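Local coordinates for protein (S)-ureidoglycine--glyoxylate transaminase (Bacillus subtilis, PDB 3ISL) that catalyses the pyridoxal-phosphate-dependent transfer of the amino group of (S)-ureidoglycine to glyoxylate, yielding oxalurate and glycine in purine catabolism, at residues G18-D23 with G368-K373; R28-P33 with A269-Y274; N47-M52 with Y274-G279; W63-D68 with I209-R214. All coordinates share one frame; numbering follows the deposited sequence.

How the contacts relate
The four contacts lie within one chain of this homodimeric class-V aminotransferase. Contact 1 joins the N-terminal loop to the loop before helix 373-389. Its two segments come first and last along the chain, so the other three contacts lie between them in sequence. Contacts 2 and 3 share helix 270-286 and Tyr274, and their centres are about 11 Å apart. Contact 3 continues into contact 4, where helix 40-56 packs on strand 63-68, the edge strand of the mixed seven-stranded sheet within this chain. Contacts 1 and 4 are the farthest apart, about 25 Å between centres. Contacts 1, 2 and 3 also touch the second subunit, so these three lie close to the dimer interface.

Contact 1: G18-D23 with G368-K373; sequences GPVEVD and GYSCRK
This is a loop-to-loop contact centred on a salt bridge, Glu21 to Arg372. It joins the N-terminal loop before helix 24-29 to the loop that leads into helix 373-389 of the class-V aminotransferase fold. Arg372 is the N-cap residue of that second helix. Its NH1 meets Glu21 OE1 at 2.7 Å on the syn side of the carboxylate, and OE1 lies close to the guanidinium plane. The two flat groups are turned 72° against each other, so this is not a side-by-side pair. NH2 adds a weak bond to the same oxygen. Water 1 bridges Glu21 OE2 and Arg372 NH2. NH1 also reaches back to Tyr369 O at 2.9 Å, which helps to hold the guanidinium in its rotation. A methionine in place of Arg372 would probably leave the Glu21 carboxylate without its countercharge and Tyr369 O without this donor.

The Tyr369 ring lies between Asp23 and the Arg372 chain. CG is anti to the backbone N (chi1 -171°), which turns the ring toward the 18-23 loop. Asp23 CA sits over one face in a CH-pi contact, 4.0 Å from the ring centroid. Arg372 CD lies over the opposite face. Asp23 itself caps the start of helix 24-29, and its OD2 pairs with Arg25. The side chain of Val20 is about 6 Å from that of Lys198, the residue known to carry the cofactor, which is not attached here. Ser370 OG also bonds Ile14 O. Across the contact, Glu21 N donates to Ser370 OG at 3.2 Å in a nearly straight bond.

Contact 2: R28-P33 with A269-Y274; sequences RVMSTP and ATTMLY
The N-terminal turn of helix 270-286 is met here by the chain leaving helix 24-29, which folds into a type I beta turn from Val29 to Thr32. Tyr274 has the largest share of the contact. Its CG is anti to the carbonyl carbon (chi1 -71°), and the ring extends along the turn to Pro33. There the hydroxyl donates to Pro33 O at 2.8 Å, tilted 23° from the carbonyl plane. Thr32 O lies at the ring edge, 3.6 Å from Tyr274 CE2. Thr32 CB packs against the same ring carbon. Val29 CG1 touches Tyr274 CB at 4.2 Å. Elsewhere, Met30 CB rests on Thr271 CG2 at 3.9 Å, the two side chains crossing at about a right angle. The turn is held from inside, since Val29 O accepts from both Thr32 N and Thr32 OG1.

Water 2 bridges the two segments. It donates to Met30 O and Thr32 O and accepts from Thr271 OG1 at 2.6 Å. Leu7 and Thr9 of the second subunit pack on Val29 and Thr32. Two turn carbonyls are thus joined to the helix through one water, while the phenol grips Pro33 O directly; together they tie the Val29-Thr32 turn and Pro33 to the helix without a charge.

Contact 3: N47-M52 with Y274-G279; sequences NETMEM and YALREG
Arg277 reaches Glu48 by a bend in its chain: CG is anti to the backbone N (chi1 -162°), then chi2 of -87° turns the chain toward helix 40-56. Glu48 comes to meet it with its own CG anti to the backbone N and its chain extended beyond. The motif is a helix-helix crossing with a salt-bridge network. The axes of segments 47-52 and 274-279 approach to 9.8 Å and cross at 42°. Arg277 NH2 donates to Glu48 OE1 at 2.9 Å. The donor stands well above the carboxylate plane, and the two flat groups are nearly perpendicular. Arg277 NH1 bonds Glu278 OE2 at 2.8 Å, so one guanidinium lies between two acids. Arg5 of the second subunit adds to the network: it pairs with Glu48 OE2, and its carbonyl O takes a bond from Arg277 NH1. Arg277 NE is buried with no partner.

Away from the charges the helices touch through Thr49 and Met52. Thr49 CG2 meets Leu276 CD2 at 4.0 Å. Thr49 OG1, bonded to Ile45 O within its own helix, also touches the aliphatic part of Arg277, 3.5 Å from CG. Met52, bent at chi3, lays its CE 3.4 Å from Arg277 O.

Contact 4: W63-D68 with I209-R214; sequences WAYPID and ITYNER
Tyr65 with Ile209 and Ala64 with Thr210 form an antiparallel strand pairing that places strand 63-68, outermost in this chain's sheet, beside strand 206-211 in the class-V aminotransferase fold. Among the backbone bonds, Tyr65 N to Ile209 O and Ile209 N to Tyr65 O, both 3.0 Å, make the hydrogen-bonded pair. Ala64 and Thr210 are the non-hydrogen-bonded pair beside them. Trp63 O takes two donors, Tyr211 N and Thr210 OG1, the latter at 2.7 Å.

Among aromatic contacts, Trp63 CB lies over the face of the Tyr211 ring, 3.6 Å from its centroid. The five-membered ring of the indole is nearly parallel to that ring but slid aside, so the rings hardly overlap. The apolar contacts gather round Ile209, whose CD1 touches Tyr65 CE2 and Ile67 CG2, each at 3.8 Å.

Polar side chains meet where Tyr65 OH donates to Tyr211 OH at 2.8 Å, each hydroxyl at the edge of the other's ring. Tyr211 OH is also bonded to Glu255 OE2 of helix 251-257. A leucine in place of Tyr211 would probably leave Tyr65 OH and Glu255 without this partner and take away the ring face under Trp63 CB. The hydrogen-bonded chain from Tyr65 OH through Tyr211 OH to the Glu255 carboxylate thus links both strands to the covering helix.

Contact 1: G18-D23 with G368-K373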
loop_
_atom_site.group_PDB
_atom_site.type_symbol
_atom_site.label_atom_id
_atom_site.label_comp_id
_atom_site.label_asym_id
_atom_site.label_seq_id
_atom_site.Cartn_x
_atom_site.Cartn_y
_atom_site.Cartn_z
ATOM N N GLY A 18 -17.655 -3.108 0.779
ATOM C CA GLY A 18 -16.216 -3.220 0.891
ATOM C C GLY A 18 -15.722 -2.534 2.137
ATOM O O GLY A 18 -16.312 -1.553 2.573
ATOM N N PRO A 19 -14.650 -3.064 2.735
ATOM C CA PRO A 19 -14.001 -4.291 2.310
ATOM C C PRO A 19 -14.813 -5.544 2.729
ATOM O O PRO A 19 -15.368 -5.568 3.855
ATOM C CB PRO A 19 -12.660 -4.250 3.068
ATOM C CG PRO A 19 -12.989 -3.429 4.305
ATOM C CD PRO A 19 -13.936 -2.402 3.842
ATOM N N VAL A 20 -14.843 -6.558 1.844
ATOM C CA VAL A 20 -15.594 -7.757 2.089
ATOM C C VAL A 20 -14.750 -8.959 2.534
ATOM O O VAL A 20 -13.522 -8.848 2.705
ATOM C CB VAL A 20 -16.505 -8.087 0.848
ATOM C CG1 VAL A 20 -17.390 -6.851 0.526
ATOM C CG2 VAL A 20 -15.638 -8.470 -0.386
ATOM N N GLU A 21 -15.371 -10.101 2.727
ATOM C CA GLU A 21 -14.661 -11.272 3.265
ATOM C C GLU A 21 -13.736 -11.776 2.175
ATOM O O GLU A 21 -14.046 -11.674 0.967
ATOM C CB GLU A 21 -15.648 -12.383 3.586
ATOM C CG GLU A 21 -16.497 -12.185 4.759
ATOM C CD GLU A 21 -17.680 -13.099 4.737
ATOM O OE1 GLU A 21 -17.599 -14.240 4.182
ATOM O OE2 GLU A 21 -18.707 -12.662 5.269
ATOM N N VAL A 22 -12.609 -12.341 2.587
ATOM C CA VAL A 22 -11.604 -12.918 1.690
ATOM C C VAL A 22 -11.779 -14.424 1.561
ATOM O O VAL A 22 -11.926 -15.132 2.623
ATOM C CB VAL A 22 -10.246 -12.547 2.249
ATOM C CG1 VAL A 22 -9.098 -13.167 1.477
ATOM C CG2 VAL A 22 -10.138 -11.008 2.143
ATOM N N ASP A 23 -11.711 -14.965 0.331
ATOM C CA ASP A 23 -11.745 -16.441 0.211
ATOM C C ASP A 23 -10.654 -17.060 1.119
ATOM O O ASP A 23 -9.519 -16.561 1.142
ATOM C CB ASP A 23 -11.527 -16.913 -1.261
ATOM C CG ASP A 23 -11.842 -18.428 -1.467
ATOM O OD1 ASP A 23 -11.171 -19.295 -0.870
ATOM O OD2 ASP A 23 -12.778 -18.794 -2.206
ATOM N N GLY A 368 -17.927 -10.704 -4.429
ATOM C CA GLY A 368 -16.876 -11.630 -4.194
ATOM C C GLY A 368 -17.265 -12.790 -3.289
ATOM O O GLY A 368 -18.356 -13.383 -3.428
ATOM N N TYR A 369 -16.394 -13.117 -2.344
ATOM C CA TYR A 369 -16.614 -14.289 -1.485
ATOM C C TYR A 369 -17.837 -14.089 -0.578
ATOM O O TYR A 369 -18.434 -15.056 -0.135
ATOM C CB TYR A 369 -15.380 -14.541 -0.617
ATOM C CG TYR A 369 -15.503 -15.872 0.110
ATOM C CD1 TYR A 369 -15.388 -17.092 -0.610
ATOM C CD2 TYR A 369 -15.787 -15.918 1.457
ATOM C CE1 TYR A 369 -15.529 -18.307 0.016
ATOM C CE2 TYR A 369 -15.954 -17.160 2.108
ATOM C CZ TYR A 369 -15.839 -18.341 1.371
ATOM O OH TYR A 369 -15.967 -19.563 2.017
ATOM N N SER A 370 -18.133 -12.835 -0.210
ATOM C CA SER A 370 -19.365 -12.459 0.529
ATOM C C SER A 370 -20.681 -12.691 -0.258
ATOM O O SER A 370 -21.831 -12.754 0.326
ATOM C CB SER A 370 -19.231 -10.965 0.898
ATOM O OG SER A 370 -18.387 -10.810 2.065
ATOM N N CYS A 371 -20.539 -12.809 -1.581
ATOM C CA CYS A 371 -21.692 -12.985 -2.451
ATOM C C CYS A 371 -21.987 -14.489 -2.490
ATOM O O CYS A 371 -21.604 -15.195 -3.457
ATOM C CB CYS A 371 -21.389 -12.435 -3.853
ATOM S SG CYS A 371 -22.806 -12.527 -4.933
ATOM N N ARG A 372 -22.610 -14.999 -1.420
ATOM C CA ARG A 372 -22.861 -16.433 -1.363
ATOM C C ARG A 372 -24.126 -16.699 -0.603
ATOM O O ARG A 372 -24.560 -15.891 0.230
ATOM C CB ARG A 372 -21.649 -17.242 -0.832
ATOM C CG ARG A 372 -21.455 -17.179 0.729
ATOM C CD ARG A 372 -20.109 -17.901 1.093
ATOM N NE ARG A 372 -19.961 -17.983 2.547
ATOM C CZ ARG A 372 -19.399 -17.019 3.243
ATOM N NH1 ARG A 372 -18.941 -15.960 2.566
ATOM N NH2 ARG A 372 -19.220 -17.128 4.570
ATOM N N LYS A 373 -24.767 -17.827 -0.916
ATOM C CA LYS A 373 -26.106 -18.055 -0.375
ATOM C C LYS A 373 -26.199 -18.016 1.140
ATOM O O LYS A 373 -27.163 -17.478 1.665
ATOM C CB LYS A 373 -26.654 -19.355 -0.875
ATOM C CG LYS A 373 -26.213 -20.597 -0.095
ATOM C CD LYS A 373 -26.724 -21.877 -0.862
ATOM C CE LYS A 373 -28.228 -21.843 -0.848
ATOM N NZ LYS A 373 -28.515 -20.447 -0.305
HETATM O O HOH W 1 -19.538 -15.188 6.521
#

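Contact 2: R28-P33 with A269-Y274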
loop_
_atom_site.group_PDB
_atom_site.type_symbol
_atom_site.label_atom_id
_atom_site.label_comp_id
_atom_site.label_asym_id
_atom_site.label_seq_id
_atom_site.Cartn_x
_atom_site.Cartn_y
_atom_site.Cartn_z
ATOM N N ARG A 28 -5.214 -18.350 3.436
ATOM C CA ARG A 28 -4.183 -19.330 3.856
ATOM C C ARG A 28 -2.890 -18.991 3.126
ATOM O O ARG A 28 -1.844 -19.241 3.638
ATOM C CB ARG A 28 -4.566 -20.846 3.599
ATOM C CG ARG A 28 -4.623 -21.194 2.054
ATOM C CD ARG A 28 -4.899 -22.657 1.558
ATOM N NE ARG A 28 -6.269 -22.941 1.826
ATOM C CZ ARG A 28 -7.108 -23.756 1.176
ATOM N NH1 ARG A 28 -6.799 -24.446 0.042
ATOM N NH2 ARG A 28 -8.338 -23.811 1.670
ATOM N N VAL A 29 -2.943 -18.428 1.921
ATOM C CA VAL A 29 -1.672 -18.198 1.219
ATOM C C VAL A 29 -0.820 -17.035 1.820
ATOM O O VAL A 29 0.391 -16.922 1.535
ATOM C CB VAL A 29 -1.803 -17.993 -0.333
ATOM C CG1 VAL A 29 -2.033 -16.474 -0.668
ATOM C CG2 VAL A 29 -0.528 -18.481 -0.990
ATOM N N MET A 30 -1.416 -16.254 2.724
ATOM C CA MET A 30 -0.706 -15.029 3.219
ATOM C C MET A 30 0.249 -15.397 4.383
ATOM O O MET A 30 1.067 -14.595 4.796
ATOM C CB MET A 30 -1.722 -13.953 3.590
ATOM C CG MET A 30 -2.373 -13.407 2.309
ATOM S SD MET A 30 -3.223 -11.848 2.608
ATOM C CE MET A 30 -4.706 -12.489 3.382
ATOM N N SER A 31 0.174 -16.653 4.818
ATOM C CA SER A 31 1.117 -17.197 5.780
ATOM C C SER A 31 2.382 -17.764 5.045
ATOM O O SER A 31 3.279 -18.224 5.686
ATOM C CB SER A 31 0.399 -18.285 6.642
ATOM O OG SER A 31 0.417 -19.609 6.075
ATOM N N THR A 32 2.480 -17.641 3.727
ATOM C CA THR A 32 3.677 -18.155 2.996
ATOM C C THR A 32 4.921 -17.274 3.265
ATOM O O THR A 32 4.821 -16.075 3.212
ATOM C CB THR A 32 3.407 -18.150 1.518
ATOM O OG1 THR A 32 2.210 -18.905 1.240
ATOM C CG2 THR A 32 4.574 -18.752 0.731
ATOM N N PRO A 33 6.103 -17.880 3.519
ATOM C CA PRO A 33 7.299 -17.025 3.706
ATOM C C PRO A 33 7.600 -16.171 2.444
ATOM O O PRO A 33 7.497 -16.637 1.301
ATOM C CB PRO A 33 8.408 -18.023 4.063
ATOM C CG PRO A 33 7.593 -19.157 4.912
ATOM C CD PRO A 33 6.321 -19.286 3.958
ATOM N N ALA A 269 5.132 -5.055 -2.549
ATOM C CA ALA A 269 4.582 -5.609 -1.347
ATOM C C ALA A 269 4.397 -7.109 -1.570
ATOM O O ALA A 269 3.426 -7.531 -2.272
ATOM C CB ALA A 269 3.263 -4.985 -1.032
ATOM N N THR A 270 5.295 -7.880 -0.982
ATOM C CA THR A 270 5.403 -9.321 -1.227
ATOM C C THR A 270 4.179 -10.121 -0.960
ATOM O O THR A 270 3.663 -10.770 -1.873
ATOM C CB THR A 270 6.532 -9.970 -0.451
ATOM O OG1 THR A 270 7.687 -9.119 -0.528
ATOM C CG2 THR A 270 6.807 -11.506 -1.057
ATOM N N THR A 271 3.654 -10.015 0.260
ATOM C CA THR A 271 2.527 -10.782 0.680
ATOM C C THR A 271 1.248 -10.323 -0.048
ATOM O O THR A 271 0.395 -11.153 -0.367
ATOM C CB THR A 271 2.345 -10.716 2.209
ATOM O OG1 THR A 271 3.457 -11.338 2.827
ATOM C CG2 THR A 271 1.011 -11.410 2.616
ATOM N N MET A 272 1.106 -9.022 -0.302
ATOM C CA MET A 272 -0.100 -8.511 -0.981
ATOM C C MET A 272 -0.150 -8.993 -2.434
ATOM O O MET A 272 -1.209 -9.189 -2.978
ATOM C CB MET A 272 -0.205 -6.968 -0.932
ATOM C CG MET A 272 -0.683 -6.459 0.456
ATOM S SD MET A 272 -2.274 -7.190 1.000
ATOM C CE MET A 272 -3.400 -6.847 -0.384
ATOM N N LEU A 273 1.018 -9.163 -3.029
ATOM C CA LEU A 273 1.143 -9.763 -4.366
ATOM C C LEU A 273 0.778 -11.246 -4.399
ATOM O O LEU A 273 0.075 -11.666 -5.320
ATOM C CB LEU A 273 2.586 -9.579 -4.926
ATOM C CG LEU A 273 2.679 -10.052 -6.406
ATOM C CD1 LEU A 273 1.781 -9.236 -7.277
ATOM C CD2 LEU A 273 4.083 -10.074 -6.992
ATOM N N TYR A 274 1.217 -12.029 -3.388
ATOM C CA TYR A 274 0.768 -13.399 -3.233
ATOM C C TYR A 274 -0.760 -13.425 -3.273
ATOM O O TYR A 274 -1.378 -14.264 -4.000
ATOM C CB TYR A 274 1.224 -14.034 -1.873
ATOM C CG TYR A 274 2.712 -14.366 -1.712
ATOM C CD1 TYR A 274 3.586 -14.383 -2.808
ATOM C CD2 TYR A 274 3.225 -14.711 -0.443
ATOM C CE1 TYR A 274 4.947 -14.731 -2.637
ATOM C CE2 TYR A 274 4.535 -15.023 -0.257
ATOM C CZ TYR A 274 5.414 -15.048 -1.357
ATOM O OH TYR A 274 6.782 -15.357 -1.135
HETATM O O HOH W 2 3.223 -13.890 3.030
#

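Contact 3: N47-M52 with Y274-G279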
loop_
_atom_site.group_PDB
_atom_site.type_symbol
_atom_site.label_atom_id
_atom_site.label_comp_id
_atom_site.label_asym_id
_atom_site.label_seq_id
_atom_site.Cartn_x
_atom_site.Cartn_y
_atom_site.Cartn_z
ATOM N N ASN A 47 5.068 -11.773 -13.413
ATOM C CA ASN A 47 4.724 -11.939 -14.805
ATOM C C ASN A 47 3.406 -12.655 -15.020
ATOM O O ASN A 47 2.657 -12.312 -15.894
ATOM C CB ASN A 47 5.840 -12.618 -15.613
ATOM C CG ASN A 47 7.169 -11.774 -15.681
ATOM O OD1 ASN A 47 7.201 -10.538 -15.538
ATOM N ND2 ASN A 47 8.283 -12.493 -15.901
ATOM N N GLU A 48 3.139 -13.660 -14.214
ATOM C CA GLU A 48 1.866 -14.354 -14.333
ATOM C C GLU A 48 0.717 -13.491 -13.827
ATOM O O GLU A 48 -0.433 -13.570 -14.310
ATOM C CB GLU A 48 1.935 -15.595 -13.459
ATOM C CG GLU A 48 0.791 -16.548 -13.687
ATOM C CD GLU A 48 1.151 -17.918 -13.149
ATOM O OE1 GLU A 48 2.086 -17.970 -12.276
ATOM O OE2 GLU A 48 0.518 -18.903 -13.647
ATOM N N THR A 49 1.008 -12.667 -12.837
ATOM C CA THR A 49 -0.075 -11.795 -12.329
ATOM C C THR A 49 -0.507 -10.817 -13.447
ATOM O O THR A 49 -1.708 -10.570 -13.608
ATOM C CB THR A 49 0.302 -11.022 -11.064
ATOM O OG1 THR A 49 0.519 -11.967 -9.995
ATOM C CG2 THR A 49 -0.892 -10.064 -10.647
ATOM N N MET A 50 0.459 -10.258 -14.186
ATOM C CA MET A 50 0.170 -9.336 -15.280
ATOM C C MET A 50 -0.657 -10.028 -16.391
ATOM O O MET A 50 -1.645 -9.459 -16.848
ATOM C CB MET A 50 1.452 -8.677 -15.858
ATOM C CG MET A 50 2.398 -7.827 -14.897
ATOM S SD MET A 50 3.685 -7.243 -15.983
ATOM C CE MET A 50 5.097 -6.884 -14.955
ATOM N N GLU A 51 -0.324 -11.266 -16.796
ATOM C CA GLU A 51 -1.167 -12.001 -17.734
ATOM C C GLU A 51 -2.599 -12.169 -17.220
ATOM O O GLU A 51 -3.538 -12.167 -17.968
ATOM C CB GLU A 51 -0.608 -13.416 -18.043
ATOM C CG GLU A 51 0.678 -13.442 -18.944
ATOM C CD GLU A 51 0.434 -13.121 -20.491
ATOM O OE1 GLU A 51 -0.612 -12.474 -20.934
ATOM O OE2 GLU A 51 1.340 -13.545 -21.280
ATOM N N MET A 52 -2.749 -12.470 -15.950
ATOM C CA MET A 52 -4.075 -12.740 -15.404
ATOM C C MET A 52 -4.876 -11.443 -15.347
ATOM O O MET A 52 -6.106 -11.438 -15.546
ATOM C CB MET A 52 -3.968 -13.394 -13.993
ATOM C CG MET A 52 -3.670 -14.911 -14.090
ATOM S SD MET A 52 -3.827 -15.788 -12.478
ATOM C CE MET A 52 -2.724 -14.892 -11.412
ATOM N N TYR A 274 1.217 -12.029 -3.388
ATOM C CA TYR A 274 0.768 -13.399 -3.233
ATOM C C TYR A 274 -0.760 -13.425 -3.273
ATOM O O TYR A 274 -1.378 -14.264 -4.000
ATOM C CB TYR A 274 1.224 -14.034 -1.873
ATOM C CG TYR A 274 2.712 -14.366 -1.712
ATOM C CD1 TYR A 274 3.586 -14.383 -2.808
ATOM C CD2 TYR A 274 3.225 -14.711 -0.443
ATOM C CE1 TYR A 274 4.947 -14.731 -2.637
ATOM C CE2 TYR A 274 4.535 -15.023 -0.257
ATOM C CZ TYR A 274 5.414 -15.048 -1.357
ATOM O OH TYR A 274 6.782 -15.357 -1.135
ATOM N N ALA A 275 -1.341 -12.543 -2.451
ATOM C CA ALA A 275 -2.780 -12.498 -2.255
ATOM C C ALA A 275 -3.500 -12.096 -3.547
ATOM O O ALA A 275 -4.446 -12.725 -3.919
ATOM C CB ALA A 275 -3.161 -11.610 -1.059
ATOM N N LEU A 276 -2.996 -11.115 -4.264
ATOM C CA LEU A 276 -3.584 -10.718 -5.538
ATOM C C LEU A 276 -3.515 -11.846 -6.586
ATOM O O LEU A 276 -4.518 -12.187 -7.249
ATOM C CB LEU A 276 -2.838 -9.450 -6.080
ATOM C CG LEU A 276 -3.373 -8.924 -7.383
ATOM C CD1 LEU A 276 -4.944 -8.538 -7.301
ATOM C CD2 LEU A 276 -2.562 -7.740 -7.826
ATOM N N ARG A 277 -2.316 -12.373 -6.775
ATOM C CA ARG A 277 -2.124 -13.555 -7.616
ATOM C C ARG A 277 -3.168 -14.641 -7.333
ATOM O O ARG A 277 -3.916 -15.075 -8.243
ATOM C CB ARG A 277 -0.689 -14.053 -7.402
ATOM C CG ARG A 277 -0.088 -15.037 -8.507
ATOM C CD ARG A 277 -0.446 -16.463 -8.207
ATOM N NE ARG A 277 0.240 -17.368 -9.130
ATOM C CZ ARG A 277 0.013 -18.671 -9.242
ATOM N NH1 ARG A 277 -0.864 -19.261 -8.422
ATOM N NH2 ARG A 277 0.703 -19.392 -10.152
ATOM N N GLU A 278 -3.287 -15.058 -6.064
ATOM C CA GLU A 278 -4.270 -16.093 -5.766
ATOM C C GLU A 278 -5.703 -15.633 -5.978
ATOM O O GLU A 278 -6.498 -16.404 -6.468
ATOM C CB GLU A 278 -4.095 -16.715 -4.382
ATOM C CG GLU A 278 -2.774 -17.386 -4.175
ATOM C CD GLU A 278 -2.561 -18.645 -5.059
ATOM O OE1 GLU A 278 -2.497 -19.782 -4.538
ATOM O OE2 GLU A 278 -2.408 -18.479 -6.275
ATOM N N GLY A 279 -6.026 -14.398 -5.600
ATOM C CA GLY A 279 -7.395 -13.873 -5.783
ATOM C C GLY A 279 -7.840 -13.787 -7.241
ATOM O O GLY A 279 -8.930 -14.239 -7.586
#

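Contact 4: W63-D68 with I209-R214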
loop_
_atom_site.group_PDB
_atom_site.type_symbol
_atom_site.label_atom_id
_atom_site.label_comp_id
_atom_site.label_asym_id
_atom_site.label_seq_id
_atom_site.Cartn_x
_atom_site.Cartn_y
_atom_site.Cartn_z
ATOM N N TRP A 63 0.244 -3.144 -20.757
ATOM C CA TRP A 63 0.341 -2.577 -19.398
ATOM C C TRP A 63 -0.879 -3.019 -18.512
ATOM O O TRP A 63 -2.023 -2.533 -18.707
ATOM C CB TRP A 63 0.565 -1.051 -19.463
ATOM C CG TRP A 63 1.806 -0.658 -20.330
ATOM C CD1 TRP A 63 3.096 -0.556 -19.894
ATOM C CD2 TRP A 63 1.862 -0.433 -21.769
ATOM N NE1 TRP A 63 3.950 -0.268 -20.951
ATOM C CE2 TRP A 63 3.224 -0.201 -22.109
ATOM C CE3 TRP A 63 0.895 -0.432 -22.809
ATOM C CZ2 TRP A 63 3.653 0.096 -23.465
ATOM C CZ3 TRP A 63 1.323 -0.159 -24.173
ATOM C CH2 TRP A 63 2.685 0.096 -24.468
ATOM N N ALA A 64 -0.628 -3.974 -17.598
ATOM C CA ALA A 64 -1.597 -4.398 -16.591
ATOM C C ALA A 64 -0.829 -4.971 -15.403
ATOM O O ALA A 64 -0.197 -5.986 -15.535
ATOM C CB ALA A 64 -2.567 -5.421 -17.165
ATOM N N TYR A 65 -0.888 -4.296 -14.269
ATOM C CA TYR A 65 0.012 -4.563 -13.136
ATOM C C TYR A 65 -0.515 -3.805 -11.979
ATOM O O TYR A 65 -1.218 -2.827 -12.172
ATOM C CB TYR A 65 1.484 -4.195 -13.464
ATOM C CG TYR A 65 1.754 -2.723 -13.845
ATOM C CD1 TYR A 65 1.821 -2.322 -15.188
ATOM C CD2 TYR A 65 1.947 -1.761 -12.869
ATOM C CE1 TYR A 65 2.096 -0.964 -15.547
ATOM C CE2 TYR A 65 2.201 -0.415 -13.204
ATOM C CZ TYR A 65 2.261 -0.041 -14.532
ATOM O OH TYR A 65 2.519 1.274 -14.810
ATOM N N PRO A 66 -0.247 -4.266 -10.748
ATOM C CA PRO A 66 -0.804 -3.526 -9.615
ATOM C C PRO A 66 0.111 -2.372 -9.134
ATOM O O PRO A 66 1.292 -2.407 -9.320
ATOM C CB PRO A 66 -0.873 -4.583 -8.497
ATOM C CG PRO A 66 0.142 -5.547 -8.842
ATOM C CD PRO A 66 0.368 -5.534 -10.339
ATOM N N ILE A 67 -0.456 -1.375 -8.500
ATOM C CA ILE A 67 0.392 -0.436 -7.790
ATOM C C ILE A 67 0.097 -0.638 -6.286
ATOM O O ILE A 67 -0.983 -1.146 -5.890
ATOM C CB ILE A 67 0.210 1.090 -8.252
ATOM C CG1 ILE A 67 -1.116 1.627 -7.813
ATOM C CG2 ILE A 67 0.397 1.376 -9.761
ATOM C CD1 ILE A 67 -0.922 2.611 -6.613
ATOM N N ASP A 68 1.027 -0.208 -5.443
ATOM C CA ASP A 68 0.974 -0.605 -4.050
ATOM C C ASP A 68 0.305 0.584 -3.411
ATOM O O ASP A 68 0.871 1.667 -3.350
ATOM C CB ASP A 68 2.405 -0.842 -3.529
ATOM C CG ASP A 68 3.045 -2.104 -4.092
ATOM O OD1 ASP A 68 4.233 -2.375 -3.783
ATOM O OD2 ASP A 68 2.354 -2.800 -4.891
ATOM N N ILE A 209 -4.099 -1.961 -12.227
ATOM C CA ILE A 209 -4.366 -0.961 -13.264
ATOM C C ILE A 209 -4.086 -1.563 -14.587
ATOM O O ILE A 209 -3.295 -2.489 -14.679
ATOM C CB ILE A 209 -3.542 0.356 -13.106
ATOM C CG1 ILE A 209 -2.054 0.101 -13.262
ATOM C CG2 ILE A 209 -3.804 1.015 -11.762
ATOM C CD1 ILE A 209 -1.175 1.427 -13.212
ATOM N N THR A 210 -4.723 -1.027 -15.615
ATOM C CA THR A 210 -4.357 -1.344 -16.949
ATOM C C THR A 210 -4.505 -0.102 -17.823
ATOM O O THR A 210 -5.395 0.757 -17.604
ATOM C CB THR A 210 -5.210 -2.554 -17.527
ATOM O OG1 THR A 210 -4.646 -3.022 -18.750
ATOM C CG2 THR A 210 -6.652 -2.207 -17.727
ATOM N N TYR A 211 -3.686 -0.051 -18.866
ATOM C CA TYR A 211 -3.801 1.005 -19.851
ATOM C C TYR A 211 -3.112 0.636 -21.169
ATOM O O TYR A 211 -2.315 -0.288 -21.201
ATOM C CB TYR A 211 -3.266 2.310 -19.284
ATOM C CG TYR A 211 -1.827 2.255 -18.848
ATOM C CD1 TYR A 211 -0.767 2.457 -19.759
ATOM C CD2 TYR A 211 -1.509 2.034 -17.514
ATOM C CE1 TYR A 211 0.586 2.455 -19.310
ATOM C CE2 TYR A 211 -0.197 2.020 -17.080
ATOM C CZ TYR A 211 0.832 2.203 -17.971
ATOM O OH TYR A 211 2.088 2.172 -17.472
ATOM N N ASN A 212 -3.486 1.352 -22.238
ATOM C CA ASN A 212 -3.056 1.099 -23.637
ATOM C C ASN A 212 -1.913 1.994 -24.056
ATOM O O ASN A 212 -1.351 2.722 -23.231
ATOM C CB ASN A 212 -4.255 1.206 -24.645
ATOM C CG ASN A 212 -4.936 2.609 -24.670
ATOM O OD1 ASN A 212 -4.427 3.586 -24.138
ATOM N ND2 ASN A 212 -6.089 2.683 -25.308
ATOM N N GLU A 213 -1.552 1.922 -25.343
ATOM C CA GLU A 213 -0.421 2.638 -25.959
ATOM C C GLU A 213 -0.728 4.147 -26.057
ATOM O O GLU A 213 0.173 4.971 -25.874
ATOM C CB GLU A 213 -0.083 1.995 -27.322
ATOM C CG GLU A 213 0.492 2.956 -28.392
ATOM C CD GLU A 213 1.039 2.280 -29.734
ATOM O OE1 GLU A 213 2.201 2.586 -30.114
ATOM O OE2 GLU A 213 0.313 1.476 -30.400
ATOM N N ARG A 214 -2.005 4.509 -26.266
ATOM C CA ARG A 214 -2.419 5.936 -26.142
ATOM C C ARG A 214 -2.007 6.520 -24.793
ATOM O O ARG A 214 -1.370 7.574 -24.741
ATOM C CB ARG A 214 -3.927 6.145 -26.366
ATOM C CG ARG A 214 -4.417 5.719 -27.755
ATOM C CD ARG A 214 -5.416 6.742 -28.356
ATOM N NE ARG A 214 -6.615 6.686 -27.585
ATOM C CZ ARG A 214 -7.360 7.701 -27.205
ATOM N NH1 ARG A 214 -7.120 8.923 -27.595
ATOM N NH2 ARG A 214 -8.411 7.437 -26.444
#